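Local coordinates for protein 2,3-dimethylmalate lyase (Aspergillus niger, PDB 3FA3) that is a lyase of the phosphoenolpyruvate phosphomutase family with a TIM-barrel-type fold, holding a manganese ion and 2,2-difluoro-3,3-dihydroxybutanedioic acid in its pocket, at residues B[86-91]-B[119-124]; B[113-118]-B[160-165]; B[43-48]-B[238-243]. All blocks are in the same frame, centred on the assembly; numbering follows the deposited sequence.

Interaction 1: residues B[86-91]-B[119-124]; sequences DADTGY and QTKRCG. With MN (manganese (II) ion), chain U; OAF (2,2-difluoro-3,3-dihydroxybutanedioic acid), chain V.
Lys121 reaches over from the 119-124 loop and sets its ammonium against the carboxylate of Asp88, with NZ 2.8 Å from OD1 in a hydrogen-bonded salt bridge. The nitrogen arrives on the anti side of that oxygen, 32° out of the carboxylate plane. The lysine does not stretch to get there. Its CG sits between the backbone N and the carbonyl carbon (chi1 46°), and three further bends carry CD past the aspartate, 3.4 Å from Asp88 OD1, the two side chains meeting at about a right angle. The other oxygen of Asp88, OD2, takes the hydroxyl of Tyr91 from above the carboxylate plane, so both ends of the group are held. Asp88 N in turn donates to OD1 of Asp86, closing an Asx turn.

Both loops follow strands of the parallel sheet, 83-86 and 111-114, at the C-terminal end where TIM-barrel enzymes carry their active sites. Here Asp86 is a metal ligand: its OD2 lies 2.4 Å from manganese, whose other ligands are O1 and O3 of OAF and three waters. Asp88 acts from the second shell through water 2, which donates to its OD1, while Lys121 NZ donates to water 3. Glu115 gives the lysine a second salt bridge. Further along the loop, Gly124 N donates to OAF O5 at 2.9 Å.

Away from the metal the fit is looser. Thr89 OG1 stays 3.9 Å from Gln119 CA, a plain van der Waals contact. The glutamine, partly exposed, extends its chain until NE2 lies 3.4 Å from Tyr91 CA, alongside the tyrosine backbone and near the plane of the ring, beyond its edge. It also packs on Gln119 of the third subunit.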
loop_
_atom_site.group_PDB
_atom_site.type_symbol
_atom_site.label_atom_id
_atom_site.label_comp_id
_atom_site.label_asym_id
_atom_site.label_seq_id
_atom_site.Cartn_x
_atom_site.Cartn_y
_atom_site.Cartn_z
ATOM N N ASP B 86 12.737 13.734 0.275
ATOM C CA ASP B 86 12.412 13.966 -1.138
ATOM C C ASP B 86 10.867 13.951 -1.363
ATOM O O ASP B 86 10.148 13.256 -0.669
ATOM C CB ASP B 86 13.078 12.864 -1.954
ATOM C CG ASP B 86 13.365 13.258 -3.392
ATOM O OD1 ASP B 86 12.765 14.205 -3.910
ATOM O OD2 ASP B 86 14.202 12.575 -4.005
ATOM N N ALA B 87 10.377 14.764 -2.305
ATOM C CA ALA B 87 8.952 14.873 -2.652
ATOM C C ALA B 87 8.867 15.041 -4.147
ATOM O O ALA B 87 7.807 15.288 -4.700
ATOM C CB ALA B 87 8.362 16.027 -2.008
ATOM N N ASP B 88 10.002 14.899 -4.812
ATOM C CA ASP B 88 10.041 14.908 -6.244
ATOM C C ASP B 88 9.421 16.163 -6.790
ATOM O O ASP B 88 9.998 17.208 -6.640
ATOM C CB ASP B 88 9.378 13.650 -6.766
ATOM C CG ASP B 88 10.304 12.450 -6.638
ATOM O OD1 ASP B 88 11.590 12.639 -6.781
ATOM O OD2 ASP B 88 9.735 11.335 -6.391
ATOM N N THR B 89 8.275 16.102 -7.426
ATOM C CA THR B 89 7.654 17.334 -7.855
ATOM C C THR B 89 6.317 17.538 -7.173
ATOM O O THR B 89 5.668 18.557 -7.392
ATOM C CB THR B 89 7.471 17.439 -9.406
ATOM O OG1 THR B 89 6.326 16.681 -9.827
ATOM C CG2 THR B 89 8.717 16.986 -10.167
ATOM N N GLY B 90 5.878 16.590 -6.353
ATOM C CA GLY B 90 4.661 16.832 -5.574
ATOM C C GLY B 90 3.518 16.069 -6.181
ATOM O O GLY B 90 2.321 16.282 -5.891
ATOM N N TYR B 91 3.947 15.187 -7.060
ATOM C CA TYR B 91 3.100 14.198 -7.666
ATOM C C TYR B 91 1.866 14.731 -8.380
ATOM O O TYR B 91 0.853 14.094 -8.318
ATOM C CB TYR B 91 2.841 13.086 -6.657
ATOM C CG TYR B 91 4.145 12.730 -6.003
ATOM C CD1 TYR B 91 4.460 13.222 -4.730
ATOM C CD2 TYR B 91 5.127 11.978 -6.703
ATOM C CE1 TYR B 91 5.698 12.936 -4.142
ATOM C CE2 TYR B 91 6.369 11.685 -6.134
ATOM C CZ TYR B 91 6.641 12.171 -4.844
ATOM O OH TYR B 91 7.867 11.930 -4.239
ATOM N N GLN B 119 6.785 15.817 -14.368
ATOM C CA GLN B 119 6.474 14.870 -13.310
ATOM C C GLN B 119 7.221 13.495 -13.511
ATOM O O GLN B 119 7.485 12.761 -12.535
ATOM C CB GLN B 119 4.972 14.718 -13.111
ATOM C CG GLN B 119 4.602 13.312 -12.506
ATOM C CD GLN B 119 3.244 13.264 -11.751
ATOM O OE1 GLN B 119 2.183 13.824 -12.178
ATOM N NE2 GLN B 119 3.277 12.570 -10.616
ATOM N N THR B 120 7.610 13.200 -14.756
ATOM C CA THR B 120 8.539 12.099 -15.041
ATOM C C THR B 120 9.993 12.505 -14.909
ATOM O O THR B 120 10.750 12.537 -15.903
ATOM C CB THR B 120 8.308 11.484 -16.432
ATOM O OG1 THR B 120 7.933 12.503 -17.378
ATOM C CG2 THR B 120 7.230 10.420 -16.338
ATOM N N LYS B 121 10.376 12.739 -13.648
ATOM C CA LYS B 121 11.664 13.345 -13.314
ATOM C C LYS B 121 12.845 12.392 -13.455
ATOM O O LYS B 121 12.669 11.200 -13.595
ATOM C CB LYS B 121 11.622 14.035 -11.917
ATOM C CG LYS B 121 10.962 13.225 -10.729
ATOM C CD LYS B 121 11.913 12.179 -10.105
ATOM C CE LYS B 121 13.365 12.718 -9.946
ATOM N NZ LYS B 121 13.576 13.341 -8.579
ATOM N N ARG B 122 14.047 12.933 -13.412
ATOM C CA ARG B 122 15.235 12.123 -13.372
ATOM C C ARG B 122 16.158 12.703 -12.339
ATOM O O ARG B 122 16.139 13.882 -12.095
ATOM C CB ARG B 122 15.919 12.114 -14.738
ATOM C CG ARG B 122 16.508 13.457 -15.157
ATOM C CD ARG B 122 16.835 13.456 -16.604
ATOM N NE ARG B 122 15.631 13.349 -17.437
ATOM C CZ ARG B 122 15.611 12.759 -18.628
ATOM N NH1 ARG B 122 16.712 12.239 -19.131
ATOM N NH2 ARG B 122 14.493 12.673 -19.324
ATOM N N CYS B 123 16.977 11.874 -11.722
ATOM C CA CYS B 123 18.112 12.384 -10.950
ATOM C C CYS B 123 18.691 13.682 -11.548
ATOM O O CYS B 123 18.960 13.761 -12.777
ATOM C CB CYS B 123 19.222 11.338 -10.922
ATOM S SG CYS B 123 20.707 11.776 -10.019
ATOM N N GLY B 124 18.912 14.674 -10.661
ATOM C CA GLY B 124 19.334 16.016 -11.072
ATOM C C GLY B 124 20.800 16.012 -11.433
ATOM O O GLY B 124 21.396 17.079 -11.632
HETATM MN MN MN U . 15.548 12.941 -5.936
HETATM O O2 OAF V . 18.516 11.633 -3.450
HETATM C C1 OAF V . 17.806 12.093 -4.385
HETATM O O1 OAF V . 16.772 11.559 -4.872
HETATM C C2 OAF V . 18.281 13.425 -4.999
HETATM O O4 OAF V . 18.966 14.208 -4.061
HETATM O O3 OAF V . 17.173 14.167 -5.446
HETATM C C3 OAF V . 19.308 13.148 -6.087
HETATM F F1 OAF V . 18.910 12.124 -6.870
HETATM F F2 OAF V . 20.504 12.911 -5.420
HETATM C C4 OAF V . 19.382 14.316 -7.067
HETATM O O5 OAF V . 18.405 14.555 -7.791
HETATM O O6 OAF V . 20.456 14.932 -7.066
HETATM O O HOH W 1 14.384 14.768 -6.096
HETATM O O HOH W 2 14.101 11.178 -6.662
HETATM O O HOH W 3 16.176 12.606 -7.998
#

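Interaction 2: residues B[113-118]-B[160-165]. With OAF (2,2-difluoro-3,3-dihydroxybutanedioic acid), chain V.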
loop_
_atom_site.group_PDB
_atom_site.type_symbol
_atom_site.label_atom_id
_atom_site.label_comp_id
_atom_site.label_asym_id
_atom_site.label_seq_id
_atom_site.Cartn_x
_atom_site.Cartn_y
_atom_site.Cartn_z
ATOM N N HIS B 113 11.363 18.486 -0.160
ATOM C CA HIS B 113 11.752 19.402 -1.260
ATOM C C HIS B 113 10.960 19.188 -2.553
ATOM O O HIS B 113 10.645 18.044 -2.909
ATOM C CB HIS B 113 13.298 19.473 -1.497
ATOM C CG HIS B 113 13.954 18.174 -1.928
ATOM N ND1 HIS B 113 13.765 17.606 -3.176
ATOM C CD2 HIS B 113 14.835 17.363 -1.285
ATOM C CE1 HIS B 113 14.462 16.485 -3.262
ATOM N NE2 HIS B 113 15.120 16.312 -2.131
ATOM N N ILE B 114 10.660 20.263 -3.272
ATOM C CA ILE B 114 9.865 20.186 -4.490
ATOM C C ILE B 114 10.632 20.814 -5.658
ATOM O O ILE B 114 11.029 21.969 -5.603
ATOM C CB ILE B 114 8.493 20.923 -4.276
ATOM C CG1 ILE B 114 7.652 20.211 -3.214
ATOM C CG2 ILE B 114 7.661 21.041 -5.581
ATOM C CD1 ILE B 114 6.328 19.664 -3.800
ATOM N N GLU B 115 10.811 20.077 -6.741
ATOM C CA GLU B 115 11.649 20.562 -7.864
ATOM C C GLU B 115 10.786 21.105 -9.056
ATOM O O GLU B 115 9.557 20.966 -9.016
ATOM C CB GLU B 115 12.678 19.472 -8.276
ATOM C CG GLU B 115 12.067 18.188 -8.950
ATOM C CD GLU B 115 12.797 16.896 -8.588
ATOM O OE1 GLU B 115 13.250 16.727 -7.426
ATOM O OE2 GLU B 115 12.894 16.035 -9.464
ATOM N N ASP B 116 11.418 21.696 -10.092
ATOM C CA ASP B 116 10.703 22.276 -11.260
ATOM C C ASP B 116 10.699 21.394 -12.510
ATOM O O ASP B 116 10.474 21.820 -13.645
ATOM C CB ASP B 116 11.237 23.674 -11.598
ATOM C CG ASP B 116 12.744 23.708 -11.767
ATOM O OD1 ASP B 116 13.449 22.741 -11.419
ATOM O OD2 ASP B 116 13.228 24.730 -12.266
ATOM N N GLN B 117 10.933 20.130 -12.280
ATOM C CA GLN B 117 10.885 19.167 -13.371
ATOM C C GLN B 117 9.457 18.771 -13.830
ATOM O O GLN B 117 8.448 18.939 -13.128
ATOM C CB GLN B 117 11.711 17.929 -13.001
ATOM C CG GLN B 117 13.203 18.070 -13.225
ATOM C CD GLN B 117 13.947 16.742 -13.073
ATOM O OE1 GLN B 117 13.673 15.763 -13.784
ATOM N NE2 GLN B 117 14.897 16.702 -12.129
ATOM N N VAL B 118 9.386 18.257 -15.044
ATOM C CA VAL B 118 8.236 17.457 -15.459
ATOM C C VAL B 118 8.012 16.311 -14.463
ATOM O O VAL B 118 8.935 15.914 -13.762
ATOM C CB VAL B 118 8.518 16.961 -16.848
ATOM C CG1 VAL B 118 8.492 15.446 -16.921
ATOM C CG2 VAL B 118 7.653 17.692 -17.839
ATOM N N ARG B 160 13.408 23.626 -4.896
ATOM C CA ARG B 160 14.533 23.132 -5.657
ATOM C C ARG B 160 14.349 23.471 -7.128
ATOM O O ARG B 160 13.237 23.337 -7.669
ATOM C CB ARG B 160 14.765 21.609 -5.415
ATOM C CG ARG B 160 15.737 20.892 -6.427
ATOM C CD ARG B 160 15.984 19.404 -6.121
ATOM N NE ARG B 160 16.395 18.663 -7.326
ATOM C CZ ARG B 160 16.799 17.393 -7.381
ATOM N NH1 ARG B 160 17.189 16.863 -8.529
ATOM N NH2 ARG B 160 16.828 16.664 -6.293
ATOM N N THR B 161 15.435 23.910 -7.764
ATOM C CA THR B 161 15.438 23.965 -9.214
ATOM C C THR B 161 16.491 23.033 -9.817
ATOM O O THR B 161 17.593 22.881 -9.257
ATOM C CB THR B 161 15.631 25.417 -9.762
ATOM O OG1 THR B 161 15.380 25.463 -11.187
ATOM C CG2 THR B 161 17.033 25.919 -9.472
ATOM N N ASP B 162 16.129 22.445 -10.967
ATOM C CA ASP B 162 17.016 21.652 -11.811
ATOM C C ASP B 162 17.412 22.453 -13.059
ATOM O O ASP B 162 17.918 21.911 -14.071
ATOM C CB ASP B 162 16.330 20.328 -12.189
ATOM C CG ASP B 162 16.307 19.299 -11.015
ATOM O OD1 ASP B 162 17.214 18.456 -10.954
ATOM O OD2 ASP B 162 15.402 19.329 -10.147
ATOM N N SER B 163 17.205 23.753 -12.992
ATOM C CA SER B 163 17.173 24.540 -14.208
ATOM C C SER B 163 18.532 25.020 -14.622
ATOM O O SER B 163 18.653 25.676 -15.653
ATOM C CB SER B 163 16.263 25.747 -14.050
ATOM O OG SER B 163 16.707 26.534 -12.962
ATOM N N LEU B 164 19.541 24.691 -13.810
ATOM C CA LEU B 164 20.913 25.142 -14.024
ATOM C C LEU B 164 21.483 24.487 -15.258
ATOM O O LEU B 164 21.937 25.209 -16.143
ATOM C CB LEU B 164 21.799 24.859 -12.800
ATOM C CG LEU B 164 23.304 24.830 -13.059
ATOM C CD1 LEU B 164 23.709 26.200 -13.526
ATOM C CD2 LEU B 164 24.146 24.360 -11.871
ATOM N N GLN B 165 21.456 23.139 -15.318
ATOM C CA GLN B 165 21.932 22.393 -16.508
ATOM C C GLN B 165 21.271 22.891 -17.790
ATOM O O GLN B 165 21.915 22.973 -18.809
ATOM C CB GLN B 165 21.746 20.853 -16.368
ATOM C CG GLN B 165 21.081 20.127 -17.624
ATOM C CD GLN B 165 20.898 18.618 -17.419
ATOM O OE1 GLN B 165 21.622 18.014 -16.615
ATOM N NE2 GLN B 165 19.914 17.995 -18.132
HETATM O O2 OAF V . 18.516 11.633 -3.450
HETATM C C1 OAF V . 17.806 12.093 -4.385
HETATM O O1 OAF V . 16.772 11.559 -4.872
HETATM C C2 OAF V . 18.281 13.425 -4.999
HETATM O O4 OAF V . 18.966 14.208 -4.061
HETATM O O3 OAF V . 17.173 14.167 -5.446
HETATM C C3 OAF V . 19.308 13.148 -6.087
HETATM F F1 OAF V . 18.910 12.124 -6.870
HETATM F F2 OAF V . 20.504 12.911 -5.420
HETATM C C4 OAF V . 19.382 14.316 -7.067
HETATM O O5 OAF V . 18.405 14.555 -7.791
HETATM O O6 OAF V . 20.456 14.932 -7.066
#
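Glu115 lays its carboxylate over the guanidinium of Arg160, OE1 standing 3.5 Å above the centre of one face with the two planes 28° apart. No N-H points at it, so this long salt bridge rests on charge alone; the closer partner of Glu115 is Lys121, on OE2. The arginine's N-H groups serve others. Asp162 is gripped side-on by NE and NH1, the NH1 bond to OD1 being in the guanidinium plane, nearly straight (179°) and on the syn lone pair. Chain extension from CG to NE carries NH1 and NH2 to OAF, where NH2 lies 2.7 Å from O3 and NH1 2.7 Å from O5. Arg160 and His113 lie next to the ends of neighbouring parallel strands of the TIM-barrel-type fold, and their side chains point the same way into the pocket. The strands are joined here by Arg160 N donating to Ile114 O at 3.0 Å. Just past strand 111-114, Asp116 ties its loop to the end of strand 156-161 and the residue after it: OD1 receives Asp162 N through its syn lone pair at 2.7 Å, and OD2 takes the hydroxyl of Thr161 from above the carboxylate plane. Arg175, from helix 169-181, adds a salt bridge to OD2.

Interaction 3: residues B[43-48]-B[238-243]; sequences YMTGAG and FPFAAL. With OAF (2,2-difluoro-3,3-dihydroxybutanedioic acid), chain V.
Tyr43 sends its ring past Pro239, with CE2 3.6 Å from CG of the proline. This sets the tone of the direct contact between the two segments, which is apolar packing with no hydrogen bond across it. A little further on, Thr45 turns its methyl to the proline backbone, placing CG2 3.3 Å from Pro239 O. Phe240 presents a ring edge to Ala47, whose CB lies near the ring plane and 3.6 Å from CE1. Leu243 closes the row, its CD2 resting on Gly48 CA at 3.7 Å.

The polar groups look to the ligand instead. Thr45 OG1, anti to its own backbone nitrogen (chi1 155°), donates to OAF O2 at 2.7 Å. Ala47 N donates to O1 of the same carboxylate along a fairly straight bond (164°), 2.7 Å long. Sitting at the first turn of helix 46-54, this carboxylate would probably gain from the helix dipole. The hydroxyl of Tyr43 accepts from OAF O4 and has a second partner in His113, while O2 lies at the edge of the tyrosine ring, in its plane. Pro239 CB lies beside O2, 3.3 Å away.

Capping and turn bonds shape each segment. Thr45 is the N-cap of helix 46-54, and its OG1 also accepts from Gly48 N, so one hydroxyl serves both the helix start and the ligand. On the other side a type I turn from Phe238 to Ala241, closed by Ala241 N to Phe238 O, folds the chain back.

In the barrel-type sheet, strand 20-25 lies between strands 42-44 and 235-238, so the two segments meet across the C-terminal end of that strand. Met44 packs on helix 64-75. Phe240 touches Leu274, and Leu243, the first residue of helix 243-260, touches Leu29, both of the second subunit.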
loop_
_atom_site.group_PDB
_atom_site.type_symbol
_atom_site.label_atom_id
_atom_site.label_comp_id
_atom_site.label_asym_id
_atom_site.label_seq_id
_atom_site.Cartn_x
_atom_site.Cartn_y
_atom_site.Cartn_z
ATOM N N TYR B 43 18.353 12.352 5.754
ATOM C CA TYR B 43 17.769 12.671 4.400
ATOM C C TYR B 43 17.227 11.440 3.658
ATOM O O TYR B 43 17.995 10.495 3.344
ATOM C CB TYR B 43 18.770 13.399 3.499
ATOM C CG TYR B 43 18.311 13.563 2.057
ATOM C CD1 TYR B 43 17.368 14.520 1.733
ATOM C CD2 TYR B 43 18.842 12.775 1.009
ATOM C CE1 TYR B 43 16.942 14.690 0.455
ATOM C CE2 TYR B 43 18.416 12.952 -0.288
ATOM C CZ TYR B 43 17.457 13.922 -0.546
ATOM O OH TYR B 43 16.966 14.170 -1.796
ATOM N N MET B 44 15.923 11.429 3.375
ATOM C CA MET B 44 15.399 10.344 2.557
ATOM C C MET B 44 15.665 10.606 1.073
ATOM O O MET B 44 15.043 11.478 0.460
ATOM C CB MET B 44 13.894 10.103 2.788
ATOM C CG MET B 44 13.385 8.899 2.027
ATOM S SD MET B 44 11.648 8.555 2.121
ATOM C CE MET B 44 11.099 9.239 0.560
ATOM N N THR B 45 16.553 9.838 0.480
ATOM C CA THR B 45 16.774 10.007 -0.930
ATOM C C THR B 45 15.683 9.451 -1.826
ATOM O O THR B 45 15.395 8.243 -1.787
ATOM C CB THR B 45 18.106 9.398 -1.398
ATOM O OG1 THR B 45 17.982 9.092 -2.786
ATOM C CG2 THR B 45 18.499 8.136 -0.629
ATOM N N GLY B 46 15.095 10.331 -2.636
ATOM C CA GLY B 46 14.211 9.901 -3.721
ATOM C C GLY B 46 14.815 8.764 -4.569
ATOM O O GLY B 46 14.212 7.658 -4.612
ATOM N N ALA B 47 15.980 9.005 -5.223
ATOM C CA ALA B 47 16.793 7.938 -5.876
ATOM C C ALA B 47 16.878 6.603 -5.160
ATOM O O ALA B 47 16.833 5.570 -5.773
ATOM C CB ALA B 47 18.199 8.403 -6.127
ATOM N N GLY B 48 17.052 6.641 -3.850
ATOM C CA GLY B 48 17.461 5.463 -3.090
ATOM C C GLY B 48 16.232 4.679 -2.799
ATOM O O GLY B 48 16.286 3.429 -2.728
ATOM N N PHE B 238 23.940 14.317 1.741
ATOM C CA PHE B 238 24.732 13.364 0.966
ATOM C C PHE B 238 23.842 12.187 0.616
ATOM O O PHE B 238 23.883 11.173 1.306
ATOM C CB PHE B 238 25.931 12.837 1.769
ATOM C CG PHE B 238 26.674 13.889 2.561
ATOM C CD1 PHE B 238 26.284 14.194 3.862
ATOM C CD2 PHE B 238 27.804 14.494 2.032
ATOM C CE1 PHE B 238 26.998 15.114 4.628
ATOM C CE2 PHE B 238 28.538 15.437 2.755
ATOM C CZ PHE B 238 28.137 15.760 4.067
ATOM N N PRO B 239 23.030 12.321 -0.429
ATOM C CA PRO B 239 22.035 11.334 -0.812
ATOM C C PRO B 239 22.483 9.833 -0.911
ATOM O O PRO B 239 21.712 8.943 -0.484
ATOM C CB PRO B 239 21.543 11.889 -2.152
ATOM C CG PRO B 239 21.639 13.374 -1.929
ATOM C CD PRO B 239 22.979 13.491 -1.302
ATOM N N PHE B 240 23.705 9.562 -1.427
ATOM C CA PHE B 240 24.180 8.176 -1.569
ATOM C C PHE B 240 25.030 7.671 -0.445
ATOM O O PHE B 240 25.745 6.675 -0.606
ATOM C CB PHE B 240 24.815 7.916 -2.936
ATOM C CG PHE B 240 23.851 8.185 -4.060
ATOM C CD1 PHE B 240 22.520 7.750 -3.955
ATOM C CD2 PHE B 240 24.219 8.921 -5.170
ATOM C CE1 PHE B 240 21.578 8.043 -4.954
ATOM C CE2 PHE B 240 23.302 9.233 -6.186
ATOM C CZ PHE B 240 21.976 8.801 -6.083
ATOM N N ALA B 241 24.935 8.335 0.698
ATOM C CA ALA B 241 25.849 8.030 1.809
ATOM C C ALA B 241 25.552 6.686 2.417
ATOM O O ALA B 241 26.447 6.113 3.036
ATOM C CB ALA B 241 25.881 9.114 2.899
ATOM N N ALA B 242 24.336 6.160 2.225
ATOM C CA ALA B 242 24.077 4.800 2.717
ATOM C C ALA B 242 24.165 3.790 1.573
ATOM O O ALA B 242 24.525 2.615 1.786
ATOM C CB ALA B 242 22.775 4.710 3.405
ATOM N N LEU B 243 23.952 4.286 0.358
ATOM C CA LEU B 243 23.558 3.440 -0.731
ATOM C C LEU B 243 24.780 3.107 -1.535
ATOM O O LEU B 243 24.933 1.981 -2.001
ATOM C CB LEU B 243 22.553 4.248 -1.562
ATOM C CG LEU B 243 22.055 3.884 -2.979
ATOM C CD1 LEU B 243 22.889 2.786 -3.502
ATOM C CD2 LEU B 243 20.592 3.502 -2.887
HETATM O O2 OAF V . 18.516 11.633 -3.450
HETATM C C1 OAF V . 17.806 12.093 -4.385
HETATM O O1 OAF V . 16.772 11.559 -4.872
HETATM C C2 OAF V . 18.281 13.425 -4.999
HETATM O O4 OAF V . 18.966 14.208 -4.061
HETATM O O3 OAF V . 17.173 14.167 -5.446
HETATM C C3 OAF V . 19.308 13.148 -6.087
HETATM F F1 OAF V . 18.910 12.124 -6.870
HETATM F F2 OAF V . 20.504 12.911 -5.420
HETATM C C4 OAF V . 19.382 14.316 -7.067
HETATM O O5 OAF V . 18.405 14.555 -7.791
HETATM O O6 OAF V . 20.456 14.932 -7.066
#

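The three contacts surround one OAF molecule at the C-terminal ends of the strands. Interactions 1 and 2 are neighbours, their centres about 8 Å apart, joined by Lys121 to Glu115 and by a probable hydrogen bond from Arg122 N to Gln117 OE1 (2.9 Å). Interaction 3 stands about 14 Å from interaction 1 and 17 Å from interaction 2, centre to centre, yet probable hydrogen bonds link it to both: Asp86 N to Met44 O (3.2 Å) and Tyr43 OH with His113 NE2 (2.8 Å). The ligand is divided among them: interaction 3 holds the O1/O2 carboxylate and meets the O4 hydroxyl, interaction 2 reaches O3 and O5, and interaction 1 supplies the metal ligand and a backbone N-H to O5.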